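Local coordinates for probable GTP-binding protein EngB (Pyrococcus horikoshii, PDB 2CXX) that binds guanine nucleotides and is probably a magnesium-dependent GTPase needed for normal cell division and septation, at residues Lys37-Glu42 with Ile48-Gly53. Sequence-based numbering, arbitrary orientation.
Sequences KIIEIE and IIDMPG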
ATOM      1  N   LYS A  37      -6.274 -11.656  -8.538  1.00 17.58           N
ATOM      2  CA  LYS A  37      -6.433 -12.430  -7.313  1.00 17.65           C
ATOM      3  C   LYS A  37      -5.468 -12.082  -6.163  1.00 15.02           C
ATOM      4  O   LYS A  37      -4.360 -11.572  -6.346  1.00 15.52           O
ATOM      5  CB  LYS A  37      -6.282 -13.942  -7.597  1.00 20.52           C
ATOM      6  CG  LYS A  37      -7.170 -14.548  -8.684  1.00 24.66           C
ATOM      7  CD  LYS A  37      -8.623 -14.714  -8.211  1.00 26.78           C
ATOM      8  CE  LYS A  37      -9.505 -15.103  -9.377  1.00 28.82           C
ATOM      9  NZ  LYS A  37     -10.964 -14.888  -9.051  1.00 29.03           N
ATOM     10  N   ILE A  38      -5.925 -12.410  -4.972  1.00 13.39           N
ATOM     11  CA  ILE A  38      -5.163 -12.200  -3.737  1.00 13.23           C
ATOM     12  C   ILE A  38      -4.209 -13.352  -3.600  1.00 13.74           C
ATOM     13  O   ILE A  38      -4.584 -14.511  -3.817  1.00 16.09           O
ATOM     14  CB  ILE A  38      -6.141 -12.163  -2.536  1.00 12.17           C
ATOM     15  CG1 ILE A  38      -7.119 -11.018  -2.755  1.00 10.67           C
ATOM     16  CG2 ILE A  38      -5.411 -12.060  -1.225  1.00 12.98           C
ATOM     17  CD1 ILE A  38      -8.274 -10.995  -1.714  1.00 13.67           C
ATOM     18  N   ILE A  39      -2.960 -13.060  -3.248  1.00 12.32           N
ATOM     19  CA  ILE A  39      -1.971 -14.121  -3.121  1.00 12.86           C
ATOM     20  C   ILE A  39      -1.348 -14.082  -1.734  1.00 12.18           C
ATOM     21  O   ILE A  39      -1.332 -13.020  -1.097  1.00 14.66           O
ATOM     22  CB  ILE A  39      -0.850 -14.000  -4.194  1.00 13.67           C
ATOM     23  CG1 ILE A  39      -0.133 -12.689  -4.064  1.00 14.81           C
ATOM     24  CG2 ILE A  39      -1.424 -14.288  -5.618  1.00 17.72           C
ATOM     25  CD1 ILE A  39       1.133 -12.693  -4.913  1.00 17.31           C
ATOM     26  N   GLU A  40      -0.877 -15.231  -1.252  1.00 12.55           N
ATOM     27  CA  GLU A  40      -0.201 -15.331   0.054  1.00 10.70           C
ATOM     28  C   GLU A  40       1.261 -15.681  -0.141  1.00 11.33           C
ATOM     29  O   GLU A  40       1.644 -16.551  -0.955  1.00 12.06           O
ATOM     30  CB  GLU A  40      -0.871 -16.399   0.955  1.00 13.46           C
ATOM     31  CG  GLU A  40      -2.166 -15.897   1.508  1.00 18.07           C
ATOM     32  CD  GLU A  40      -2.804 -16.768   2.583  1.00 16.73           C
ATOM     33  OE1 GLU A  40      -2.129 -17.670   3.172  1.00 19.49           O
ATOM     34  OE2 GLU A  40      -3.994 -16.506   2.760  1.00 20.78           O
ATOM     35  N   ILE A  41       2.081 -14.974   0.598  1.00 10.38           N
ATOM     36  CA  ILE A  41       3.543 -15.155   0.541  1.00 11.02           C
ATOM     37  C   ILE A  41       4.124 -15.501   1.927  1.00 11.30           C
ATOM     38  O   ILE A  41       3.862 -14.804   2.928  1.00 11.97           O
ATOM     39  CB  ILE A  41       4.193 -13.837  -0.013  1.00 10.90           C
ATOM     40  CG1 ILE A  41       3.646 -13.539  -1.414  1.00 13.24           C
ATOM     41  CG2 ILE A  41       5.755 -13.939  -0.081  1.00 14.79           C
ATOM     42  CD1 ILE A  41       3.492 -11.999  -1.623  1.00 16.68           C
ATOM     43  N   GLU A  42       4.910 -16.571   1.996  1.00 11.15           N
ATOM     44  CA  GLU A  42       5.581 -16.889   3.240  1.00 12.81           C
ATOM     45  C   GLU A  42       6.818 -16.006   3.393  1.00 12.68           C
ATOM     46  O   GLU A  42       7.680 -15.975   2.522  1.00 14.19           O
ATOM     47  CB  GLU A  42       5.945 -18.361   3.281  1.00 12.83           C
ATOM     48  CG  GLU A  42       4.705 -19.211   3.375  1.00 15.92           C
ATOM     49  CD  GLU A  42       4.906 -20.674   3.042  1.00 18.33           C
ATOM     50  OE1 GLU A  42       3.941 -21.429   3.308  1.00 21.42           O
ATOM     51  OE2 GLU A  42       5.970 -21.069   2.522  1.00 17.98           O
ATOM     52  N   ILE A  48       2.592 -12.704   4.265  1.00 10.45           N
ATOM     53  CA  ILE A  48       2.120 -11.502   3.571  1.00  9.53           C
ATOM     54  C   ILE A  48       0.899 -11.914   2.722  1.00  9.68           C
ATOM     55  O   ILE A  48       0.923 -12.934   2.054  1.00 10.04           O
ATOM     56  CB  ILE A  48       3.215 -10.929   2.637  1.00 10.84           C
ATOM     57  CG1 ILE A  48       4.318 -10.350   3.530  1.00 11.42           C
ATOM     58  CG2 ILE A  48       2.580  -9.927   1.635  1.00  9.76           C
ATOM     59  CD1 ILE A  48       5.626  -9.805   2.830  1.00 13.11           C
ATOM     60  N   ILE A  49      -0.190 -11.140   2.816  1.00  9.07           N
ATOM     61  CA  ILE A  49      -1.349 -11.387   1.955  1.00  6.93           C
ATOM     62  C   ILE A  49      -1.341 -10.135   1.065  1.00  7.96           C
ATOM     63  O   ILE A  49      -1.481  -9.010   1.520  1.00  8.98           O
ATOM     64  CB  ILE A  49      -2.644 -11.599   2.749  1.00  9.01           C
ATOM     65  CG1 ILE A  49      -2.447 -12.755   3.737  1.00  9.60           C
ATOM     66  CG2 ILE A  49      -3.769 -11.935   1.763  1.00  7.82           C
ATOM     67  CD1 ILE A  49      -3.623 -13.032   4.614  1.00 11.08           C
ATOM     68  N   ASP A  50      -1.118 -10.357  -0.212  1.00  8.08           N
ATOM     69  CA  ASP A  50      -0.953  -9.285  -1.178  1.00  7.94           C
ATOM     70  C   ASP A  50      -2.173  -9.074  -2.045  1.00  8.58           C
ATOM     71  O   ASP A  50      -2.548  -9.956  -2.810  1.00  8.35           O
ATOM     72  CB  ASP A  50       0.255  -9.630  -2.060  1.00 11.07           C
ATOM     73  CG  ASP A  50       0.539  -8.558  -3.062  1.00 15.39           C
ATOM     74  OD1 ASP A  50       0.516  -7.369  -2.673  1.00 13.16           O
ATOM     75  OD2 ASP A  50       0.793  -8.903  -4.229  1.00 18.19           O
HETATM   76  N   MSE A  51      -2.774  -7.895  -1.950  1.00  7.98           N
HETATM   77  CA  MSE A  51      -3.949  -7.557  -2.701  1.00 10.99           C
HETATM   78  C   MSE A  51      -3.588  -7.148  -4.113  1.00 11.44           C
HETATM   79  O   MSE A  51      -2.525  -6.604  -4.340  1.00 10.80           O
HETATM   80  CB  MSE A  51      -4.662  -6.375  -2.050  1.00 11.59           C
HETATM   81  CG  MSE A  51      -4.916  -6.436  -0.559  1.00 10.91           C
HETATM   82 SE   MSE A  51      -6.102  -8.017  -0.140  1.00 20.90          SE
HETATM   83  CE  MSE A  51      -5.290  -8.545   1.595  1.00 18.25           C
ATOM     84  N   PRO A  52      -4.420  -7.515  -5.088  1.00 11.42           N
ATOM     85  CA  PRO A  52      -4.110  -7.085  -6.455  1.00 11.42           C
ATOM     86  C   PRO A  52      -4.129  -5.537  -6.474  1.00 11.35           C
ATOM     87  O   PRO A  52      -4.854  -4.897  -5.729  1.00 10.63           O
ATOM     88  CB  PRO A  52      -5.253  -7.690  -7.298  1.00 11.40           C
ATOM     89  CG  PRO A  52      -6.235  -8.205  -6.335  1.00 11.89           C
ATOM     90  CD  PRO A  52      -5.575  -8.437  -5.019  1.00 12.36           C
ATOM     91  N   GLY A  53      -3.323  -4.930  -7.333  1.00 11.47           N
ATOM     92  CA  GLY A  53      -3.286  -3.463  -7.389  1.00 11.27           C
ATOM     93  C   GLY A  53      -4.654  -2.833  -7.664  1.00 11.12           C
ATOM     94  O   GLY A  53      -5.446  -3.352  -8.497  1.00 12.22           O
TER
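I39 and I41 pair with D50 and I48 in the antiparallel beta hairpin at one end of the sheet of this P-loop GTPase. Strand 39-43 is an edge strand within the chain. Strand 46-50 joins it to strand 3-8. Four nearly straight backbone hydrogen bonds tie the two strands; I41 N to I48 O is 2.8 Å.

On the face with I39 and I41, D50 CB packs against two isoleucine branches of the edge strand. I39 CG1 lies 3.7 Å from D50 CB, and I41 CD1 approaches the same carbon from the I48 side at 4.0 Å. I41 CD1 also meets I48 CG2. With chi1 at -178°, D50 CG stands opposite its own N, and the carboxylate reaches K14 of the P-loop through OD1 and R27 through OD2. These salt bridges probably position D50 beside the nucleotide site, with GDP about 7 Å from its side chain.

The other face carries E40 and I49, whose chains run side by side, with E40 CG 3.9 Å from I49 CG1. The carboxylate of E40 turns to K47 in a salt bridge. I38, just before the strand, is a bump on this side. Its CG2 presses on I49 CG2 at 3.4 Å, a tight fit. Its other branch enters the hollow between M51 and P52: CG1 rests 3.8 Å from P52 CD, while CD1 lies alongside the selenium. With an alanine in place of I38, this hollow would probably lose its filling, and I49 CG2 its close methyl neighbour. Helix 62-79 packs on I49, M51 and P52.

D50 to G53, the D-x-P-G of the G3 motif of GTPases, are predicted to bind GTP, as is K37. There the proline ring also borders the backbone of K37, with P52 CD 3.6 Å from K37 O.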